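Local atomic coordinates of lactate utilization protein C (Deinococcus radiodurans, PDB entry 2G40), a protein that may function in L-lactate utilization, as a homodimeric member of the LutC/YkgG family. Residues Ala54-Asp66 / Ala133-Asp145. Numbering follows the deposited sequence. Where two conformers were deposited one is given.
Sequences AEILHQFEDRILD and AVAISETGTIILD
With CG of Gln-59 trans to the backbone N (chi1 180°) and the chain extended beyond it, the amide reaches Ser-137, whose OG, at chi1 74°, lies between its own N and carbonyl carbon. Ser-137 OG donates a short hydrogen bond of 2.5 Å to Gln-59 OE1, in the carbonyl plane and on a lone pair. Replacing Gln-59 with a leucine would probably cost this hydroxyl its short acceptor, leaving it to lean on the weak bond to Gln-173 O, and the 137-140 turn less firmly fixed to the helix. Ser-137 CB packs 3.3 Å from Ile-56 O, so the 137-140 turn lies close against the helix backbone. One helical turn on from Gln-59, Arg-63 CB rests 3.4 Å from Gly-140 CA; a side chain on this glycine, which has positive phi, would run into it. The arginine then bends away to a salt bridge with Asp-66 OD2, in the guanidinium plane, while a water accepts weakly from NH1 and donates to Glu-138 O. Deeper in, the Phe-60 ring meets Ala-135 CB obliquely through CE1 (3.6 Å) and takes Ile-142 CG1 at its edge, 4.0 Å from CZ; Ile-171 also touches this phenylalanine. Helix 54-66 lies at 89° to strand 141-144, across the end of a beta hairpin whose connection closes with a G1 beta bulge at Gly-140 and Thr-141, opposite Ile-136.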
ATOM      1  N   ALA A  54     -22.988  -1.208  16.915  1.00 16.50           N
ATOM      2  CA  ALA A  54     -22.311  -0.792  18.146  1.00 16.22           C
ATOM      3  C   ALA A  54     -21.106  -1.680  18.471  1.00 15.29           C
ATOM      4  O   ALA A  54     -20.037  -1.177  18.798  1.00 15.80           O
ATOM      5  CB  ALA A  54     -23.286  -0.750  19.311  1.00 17.25           C
ATOM      6  N   GLU A  55     -21.290  -2.995  18.372  1.00 17.35           N
ATOM      7  CA  GLU A  55     -20.218  -3.973  18.590  1.00 15.39           C
ATOM      8  C   GLU A  55     -19.084  -3.834  17.579  1.00 15.39           C
ATOM      9  O   GLU A  55     -17.900  -3.980  17.919  1.00 15.42           O
ATOM     10  CB  GLU A  55     -20.782  -5.376  18.514  1.00 15.29           C
ATOM     11  CG  GLU A  55     -21.691  -5.742  19.659  1.00 21.16           C
ATOM     12  CD  GLU A  55     -22.442  -7.029  19.419  1.00 16.09           C
ATOM     13  OE1 GLU A  55     -22.870  -7.298  18.277  1.00 20.54           O
ATOM     14  OE2 GLU A  55     -22.625  -7.785  20.397  1.00 27.23           O
ATOM     15  N   ILE A  56     -19.451  -3.540  16.339  1.00 13.22           N
ATOM     16  CA  ILE A  56     -18.475  -3.291  15.284  1.00 15.00           C
ATOM     17  C   ILE A  56     -17.605  -2.066  15.617  1.00 14.90           C
ATOM     18  O   ILE A  56     -16.386  -2.134  15.522  1.00 16.35           O
ATOM     19  CB  ILE A  56     -19.163  -3.139  13.902  1.00 14.42           C
ATOM     20  CG1 ILE A  56     -19.739  -4.481  13.457  1.00 16.69           C
ATOM     21  CG2 ILE A  56     -18.177  -2.620  12.859  1.00 13.45           C
ATOM     22  CD1 ILE A  56     -20.622  -4.362  12.220  1.00 17.03           C
ATOM     23  N   LEU A  57     -18.241  -0.954  15.991  1.00 15.61           N
ATOM     24  CA  LEU A  57     -17.540   0.263  16.376  1.00 17.97           C
ATOM     25  C   LEU A  57     -16.607   0.018  17.552  1.00 16.36           C
ATOM     26  O   LEU A  57     -15.432   0.417  17.542  1.00 17.54           O
ATOM     27  CB  LEU A  57     -18.555   1.362  16.710  1.00 18.74           C
ATOM     28  CG  LEU A  57     -19.222   1.967  15.464  1.00 26.10           C
ATOM     29  CD1 LEU A  57     -20.372   2.870  15.837  1.00 33.41           C
ATOM     30  CD2 LEU A  57     -18.209   2.723  14.616  1.00 31.07           C
ATOM     31  N   HIS A  58     -17.114  -0.690  18.556  1.00 16.98           N
ATOM     32  CA  HIS A  58     -16.307  -1.010  19.726  1.00 17.94           C
ATOM     33  C   HIS A  58     -15.154  -1.924  19.370  1.00 14.78           C
ATOM     34  O   HIS A  58     -14.042  -1.726  19.818  1.00 13.95           O
ATOM     35  CB  HIS A  58     -17.164  -1.647  20.804  1.00 18.96           C
ATOM     36  CG  HIS A  58     -18.116  -0.692  21.446  1.00 19.51           C
ATOM     37  ND1 HIS A  58     -19.161  -1.109  22.239  1.00 19.17           N
ATOM     38  CD2 HIS A  58     -18.179   0.661  21.422  1.00 24.34           C
ATOM     39  CE1 HIS A  58     -19.832  -0.055  22.669  1.00 21.62           C
ATOM     40  NE2 HIS A  58     -19.238   1.030  22.213  1.00 17.91           N
ATOM     41  N   GLN A  59     -15.409  -2.899  18.519  1.00 16.09           N
ATOM     42  CA  GLN A  59     -14.336  -3.764  18.033  1.00 15.49           C
ATOM     43  C   GLN A  59     -13.248  -3.025  17.252  1.00 15.15           C
ATOM     44  O   GLN A  59     -12.056  -3.265  17.457  1.00 15.01           O
ATOM     45  CB  GLN A  59     -14.943  -4.875  17.183  1.00 15.73           C
ATOM     46  CG  GLN A  59     -13.926  -5.838  16.614  1.00 15.43           C
ATOM     47  CD  GLN A  59     -14.600  -6.949  15.893  1.00 16.83           C
ATOM     48  OE1 GLN A  59     -15.174  -6.758  14.819  1.00 19.04           O
ATOM     49  NE2 GLN A  59     -14.544  -8.115  16.467  1.00 18.65           N
ATOM     50  N   PHE A  60     -13.657  -2.134  16.353  1.00 15.38           N
ATOM     51  CA  PHE A  60     -12.740  -1.358  15.540  1.00 15.09           C
ATOM     52  C   PHE A  60     -11.865  -0.534  16.468  1.00 15.75           C
ATOM     53  O   PHE A  60     -10.639  -0.557  16.350  1.00 16.43           O
ATOM     54  CB  PHE A  60     -13.522  -0.451  14.587  1.00 14.50           C
ATOM     55  CG  PHE A  60     -12.668   0.396  13.678  1.00 13.57           C
ATOM     56  CD1 PHE A  60     -11.741  -0.180  12.822  1.00 15.04           C
ATOM     57  CD2 PHE A  60     -12.826   1.785  13.658  1.00 14.95           C
ATOM     58  CE1 PHE A  60     -10.977   0.606  11.948  1.00 16.37           C
ATOM     59  CE2 PHE A  60     -12.072   2.577  12.823  1.00 18.12           C
ATOM     60  CZ  PHE A  60     -11.133   1.978  11.946  1.00 20.82           C
ATOM     61  N   GLU A  61     -12.513   0.160  17.409  1.00 15.44           N
ATOM     62  CA  GLU A  61     -11.790   0.943  18.409  1.00 15.91           C
ATOM     63  C   GLU A  61     -10.730   0.096  19.119  1.00 14.35           C
ATOM     64  O   GLU A  61      -9.569   0.500  19.212  1.00 15.26           O
ATOM     65  CB  GLU A  61     -12.755   1.532  19.444  1.00 14.66           C
ATOM     66  CG  GLU A  61     -12.059   2.297  20.588  1.00 15.38           C
ATOM     67  CD  GLU A  61     -13.038   3.012  21.521  1.00 19.33           C
ATOM     68  OE1 GLU A  61     -14.224   2.658  21.530  1.00 18.05           O
ATOM     69  OE2 GLU A  61     -12.618   3.929  22.249  1.00 22.80           O
ATOM     70  N   ASP A  62     -11.132  -1.071  19.625  1.00 13.53           N
ATOM     71  CA  ASP A  62     -10.219  -1.946  20.363  1.00 14.66           C
ATOM     72  C   ASP A  62      -9.015  -2.315  19.505  1.00 14.44           C
ATOM     73  O   ASP A  62      -7.904  -2.343  19.973  1.00 15.02           O
ATOM     74  CB  ASP A  62     -10.896  -3.238  20.780  1.00 16.23           C
ATOM     75  CG  ASP A  62     -11.990  -3.036  21.810  1.00 22.22           C
ATOM     76  OD1 ASP A  62     -12.102  -1.926  22.353  1.00 22.21           O
ATOM     77  OD2 ASP A  62     -12.734  -4.004  22.086  1.00 22.15           O
ATOM     78  N   ARG A  63      -9.271  -2.634  18.245  1.00 14.56           N
ATOM     79  CA  ARG A  63      -8.191  -3.095  17.371  1.00 17.23           C
ATOM     80  C   ARG A  63      -7.256  -1.945  17.008  1.00 18.11           C
ATOM     81  O   ARG A  63      -6.048  -2.149  16.898  1.00 18.76           O
ATOM     82  CB  ARG A  63      -8.749  -3.768  16.107  1.00 17.00           C
ATOM     83  CG  ARG A  63      -9.468  -5.094  16.326  1.00 18.74           C
ATOM     84  CD  ARG A  63      -8.550  -6.205  16.851  1.00 21.59           C
ATOM     85  NE  ARG A  63      -8.477  -6.177  18.307  1.00 32.67           N
ATOM     86  CZ  ARG A  63      -9.451  -6.584  19.120  1.00 36.67           C
ATOM     87  NH1 ARG A  63     -10.597  -7.059  18.626  1.00 44.52           N
ATOM     88  NH2 ARG A  63      -9.289  -6.499  20.440  1.00 34.58           N
ATOM     89  N   ILE A  64      -7.810  -0.745  16.830  1.00 16.35           N
ATOM     90  CA  ILE A  64      -7.006   0.439  16.517  1.00 19.37           C
ATOM     91  C   ILE A  64      -6.164   0.810  17.732  1.00 19.21           C
ATOM     92  O   ILE A  64      -4.997   1.111  17.608  1.00 21.46           O
ATOM     93  CB  ILE A  64      -7.901   1.622  16.113  1.00 17.88           C
ATOM     94  CG1 ILE A  64      -8.552   1.341  14.757  1.00 15.04           C
ATOM     95  CG2 ILE A  64      -7.118   2.922  16.091  1.00 22.19           C
ATOM     96  CD1 ILE A  64      -7.650   1.198  13.570  1.00 19.09           C
ATOM     97  N   LEU A  65      -6.765   0.771  18.916  1.00 19.11           N
ATOM     98  CA  LEU A  65      -6.018   1.049  20.131  1.00 21.54           C
ATOM     99  C   LEU A  65      -4.889   0.024  20.338  1.00 23.25           C
ATOM    100  O   LEU A  65      -3.783   0.404  20.740  1.00 23.01           O
ATOM    101  CB  LEU A  65      -6.944   1.151  21.347  1.00 20.53           C
ATOM    102  CG  LEU A  65      -7.898   2.359  21.320  1.00 22.45           C
ATOM    103  CD1 LEU A  65      -8.897   2.251  22.472  1.00 23.98           C
ATOM    104  CD2 LEU A  65      -7.149   3.694  21.357  1.00 21.62           C
ATOM    105  N   ASP A  66      -5.144  -1.255  20.047  1.00 26.02           N
ATOM    106  CA  ASP A  66      -4.106  -2.293  20.210  1.00 29.79           C
ATOM    107  C   ASP A  66      -2.939  -2.116  19.238  1.00 32.51           C
ATOM    108  O   ASP A  66      -1.816  -2.502  19.557  1.00 38.70           O
ATOM    109  CB  ASP A  66      -4.673  -3.699  20.018  1.00 30.12           C
ATOM    110  CG  ASP A  66      -5.626  -4.107  21.116  1.00 34.58           C
ATOM    111  OD1 ASP A  66      -5.585  -3.512  22.211  1.00 41.57           O
ATOM    112  OD2 ASP A  66      -6.436  -5.026  20.866  1.00 49.24           O
ATOM    113  N   ALA A 133     -11.031   4.404   2.153  1.00 19.11           N
ATOM    114  CA  ALA A 133     -12.008   3.715   1.327  1.00 17.66           C
ATOM    115  C   ALA A 133     -12.998   2.927   2.174  1.00 18.51           C
ATOM    116  O   ALA A 133     -14.225   2.978   1.941  1.00 19.29           O
ATOM    117  CB  ALA A 133     -11.329   2.807   0.329  1.00 17.73           C
ATOM    118  N   VAL A 134     -12.452   2.196   3.141  1.00 18.93           N
ATOM    119  CA  VAL A 134     -13.228   1.327   4.031  1.00 17.25           C
ATOM    120  C   VAL A 134     -12.359   0.955   5.219  1.00 17.80           C
ATOM    121  O   VAL A 134     -11.126   1.037   5.153  1.00 16.23           O
ATOM    122  CB  VAL A 134     -13.738   0.054   3.294  1.00 21.48           C
ATOM    123  CG1 VAL A 134     -12.578  -0.868   2.930  1.00 17.97           C
ATOM    124  CG2 VAL A 134     -14.824  -0.661   4.121  1.00 19.39           C
ATOM    125  N   ALA A 135     -12.997   0.589   6.327  1.00 16.10           N
ATOM    126  CA  ALA A 135     -12.268   0.079   7.470  1.00 16.06           C
ATOM    127  C   ALA A 135     -12.928  -1.206   7.902  1.00 13.97           C
ATOM    128  O   ALA A 135     -14.122  -1.386   7.722  1.00 17.20           O
ATOM    129  CB  ALA A 135     -12.278   1.060   8.630  1.00 15.66           C
ATOM    130  N   ILE A 136     -12.122  -2.092   8.463  1.00 16.23           N
ATOM    131  CA  ILE A 136     -12.586  -3.402   8.889  1.00 17.10           C
ATOM    132  C   ILE A 136     -12.372  -3.541  10.389  1.00 14.58           C
ATOM    133  O   ILE A 136     -11.244  -3.427  10.908  1.00 16.36           O
ATOM    134  CB  ILE A 136     -11.836  -4.509   8.150  1.00 15.05           C
ATOM    135  CG1 ILE A 136     -12.013  -4.375   6.638  1.00 21.31           C
ATOM    136  CG2 ILE A 136     -12.315  -5.865   8.623  1.00 14.20           C
ATOM    137  CD1 ILE A 136     -10.855  -4.973   5.876  1.00 15.50           C
ATOM    138  N   SER A 137     -13.468  -3.796  11.091  1.00 17.92           N
ATOM    139  CA  SER A 137     -13.422  -3.850  12.538  1.00 17.53           C
ATOM    140  C   SER A 137     -12.628  -5.031  13.069  1.00 18.60           C
ATOM    141  O   SER A 137     -11.868  -4.877  14.012  1.00 19.81           O
ATOM    142  CB  SER A 137     -14.825  -3.827  13.134  1.00 18.53           C
ATOM    143  OG  SER A 137     -15.526  -5.044  12.973  1.00 18.06           O
ATOM    144  N   GLU A 138     -12.786  -6.205  12.458  0.50 18.37           N
ATOM    145  CA  GLU A 138     -12.196  -7.431  13.029  0.50 17.61           C
ATOM    146  C   GLU A 138     -10.679  -7.384  13.122  0.50 18.84           C
ATOM    147  O   GLU A 138     -10.093  -7.930  14.059  0.50 17.18           O
ATOM    148  CB  GLU A 138     -12.670  -8.699  12.289  0.50 17.84           C
ATOM    149  CG  GLU A 138     -12.192  -8.875  10.855  0.50 16.44           C
ATOM    150  CD  GLU A 138     -12.580 -10.225  10.258  0.50 17.65           C
ATOM    151  OE1 GLU A 138     -12.861 -11.161  11.031  0.50 26.81           O
ATOM    152  OE2 GLU A 138     -12.597 -10.362   9.017  0.50 16.05           O
ATOM    153  N   THR A 139     -10.048  -6.701  12.168  1.00 19.18           N
ATOM    154  CA  THR A 139      -8.596  -6.609  12.113  1.00 19.09           C
ATOM    155  C   THR A 139      -8.084  -5.201  12.349  1.00 18.37           C
ATOM    156  O   THR A 139      -6.891  -4.979  12.317  1.00 20.50           O
ATOM    157  CB  THR A 139      -8.082  -7.149  10.776  1.00 18.63           C
ATOM    158  OG1 THR A 139      -8.739  -6.485   9.699  1.00 19.18           O
ATOM    159  CG2 THR A 139      -8.339  -8.627  10.681  1.00 23.56           C
ATOM    160  N   GLY A 140      -8.975  -4.243  12.601  1.00 19.87           N
ATOM    161  CA  GLY A 140      -8.553  -2.859  12.797  1.00 19.89           C
ATOM    162  C   GLY A 140      -7.823  -2.358  11.576  1.00 19.86           C
ATOM    163  O   GLY A 140      -6.750  -1.735  11.675  1.00 20.04           O
ATOM    164  N   THR A 141      -8.371  -2.675  10.409  1.00 18.30           N
ATOM    165  CA  THR A 141      -7.743  -2.312   9.130  1.00 17.25           C
ATOM    166  C   THR A 141      -8.368  -1.098   8.520  1.00 17.80           C
ATOM    167  O   THR A 141      -9.590  -0.979   8.481  1.00 18.80           O
ATOM    168  CB  THR A 141      -7.899  -3.444   8.094  1.00 17.56           C
ATOM    169  OG1 THR A 141      -7.245  -4.612   8.578  1.00 16.89           O
ATOM    170  CG2 THR A 141      -7.301  -3.053   6.720  1.00 19.81           C
ATOM    171  N   ILE A 142      -7.526  -0.217   8.002  1.00 17.31           N
ATOM    172  CA  ILE A 142      -8.008   0.869   7.226  1.00 17.70           C
ATOM    173  C   ILE A 142      -7.431   0.658   5.834  1.00 14.92           C
ATOM    174  O   ILE A 142      -6.218   0.465   5.652  1.00 16.20           O
ATOM    175  CB  ILE A 142      -7.609   2.217   7.810  1.00 19.67           C
ATOM    176  CG1 ILE A 142      -8.307   2.448   9.157  1.00 19.82           C
ATOM    177  CG2 ILE A 142      -7.973   3.308   6.835  1.00 22.13           C
ATOM    178  CD1 ILE A 142      -7.709   3.566   9.976  1.00 23.27           C
ATOM    179  N   ILE A 143      -8.317   0.668   4.854  1.00 15.68           N
ATOM    180  CA  ILE A 143      -7.895   0.569   3.465  1.00 14.77           C
ATOM    181  C   ILE A 143      -8.024   1.923   2.780  1.00 17.10           C
ATOM    182  O   ILE A 143      -9.085   2.562   2.817  1.00 18.19           O
ATOM    183  CB  ILE A 143      -8.728  -0.433   2.678  1.00 15.89           C
ATOM    184  CG1 ILE A 143      -8.652  -1.826   3.317  1.00 18.45           C
ATOM    185  CG2 ILE A 143      -8.245  -0.461   1.187  1.00 18.15           C
ATOM    186  CD1 ILE A 143      -9.637  -2.859   2.738  1.00 18.66           C
ATOM    187  N   LEU A 144      -6.928   2.333   2.169  1.00 18.74           N
ATOM    188  CA  LEU A 144      -6.891   3.471   1.298  1.00 18.98           C
ATOM    189  C   LEU A 144      -6.876   3.007  -0.135  1.00 18.10           C
ATOM    190  O   LEU A 144      -6.112   2.102  -0.492  1.00 16.27           O
ATOM    191  CB  LEU A 144      -5.620   4.272   1.527  1.00 18.28           C
ATOM    192  CG  LEU A 144      -5.257   4.688   2.953  1.00 23.92           C
ATOM    193  CD1 LEU A 144      -4.118   5.704   2.846  1.00 24.53           C
ATOM    194  CD2 LEU A 144      -6.425   5.265   3.746  1.00 23.24           C
ATOM    195  N   ASP A 145      -7.646   3.699  -0.965  1.00 17.27           N
ATOM    196  CA  ASP A 145      -7.607   3.495  -2.409  1.00 16.27           C
ATOM    197  C   ASP A 145      -7.137   4.737  -3.170  1.00 17.93           C
ATOM    198  O   ASP A 145      -7.195   4.759  -4.388  1.00 16.79           O
ATOM    199  CB  ASP A 145      -8.942   2.953  -2.958  1.00 16.05           C
ATOM    200  CG  ASP A 145     -10.087   3.959  -2.878  1.00 19.33           C
ATOM    201  OD1 ASP A 145      -9.901   5.070  -2.351  1.00 17.76           O
ATOM    202  OD2 ASP A 145     -11.191   3.604  -3.318  1.00 22.17           O
TER
HETATM  203  O   HOH W   1     -10.732  -9.101  16.199  1.00 35.22           O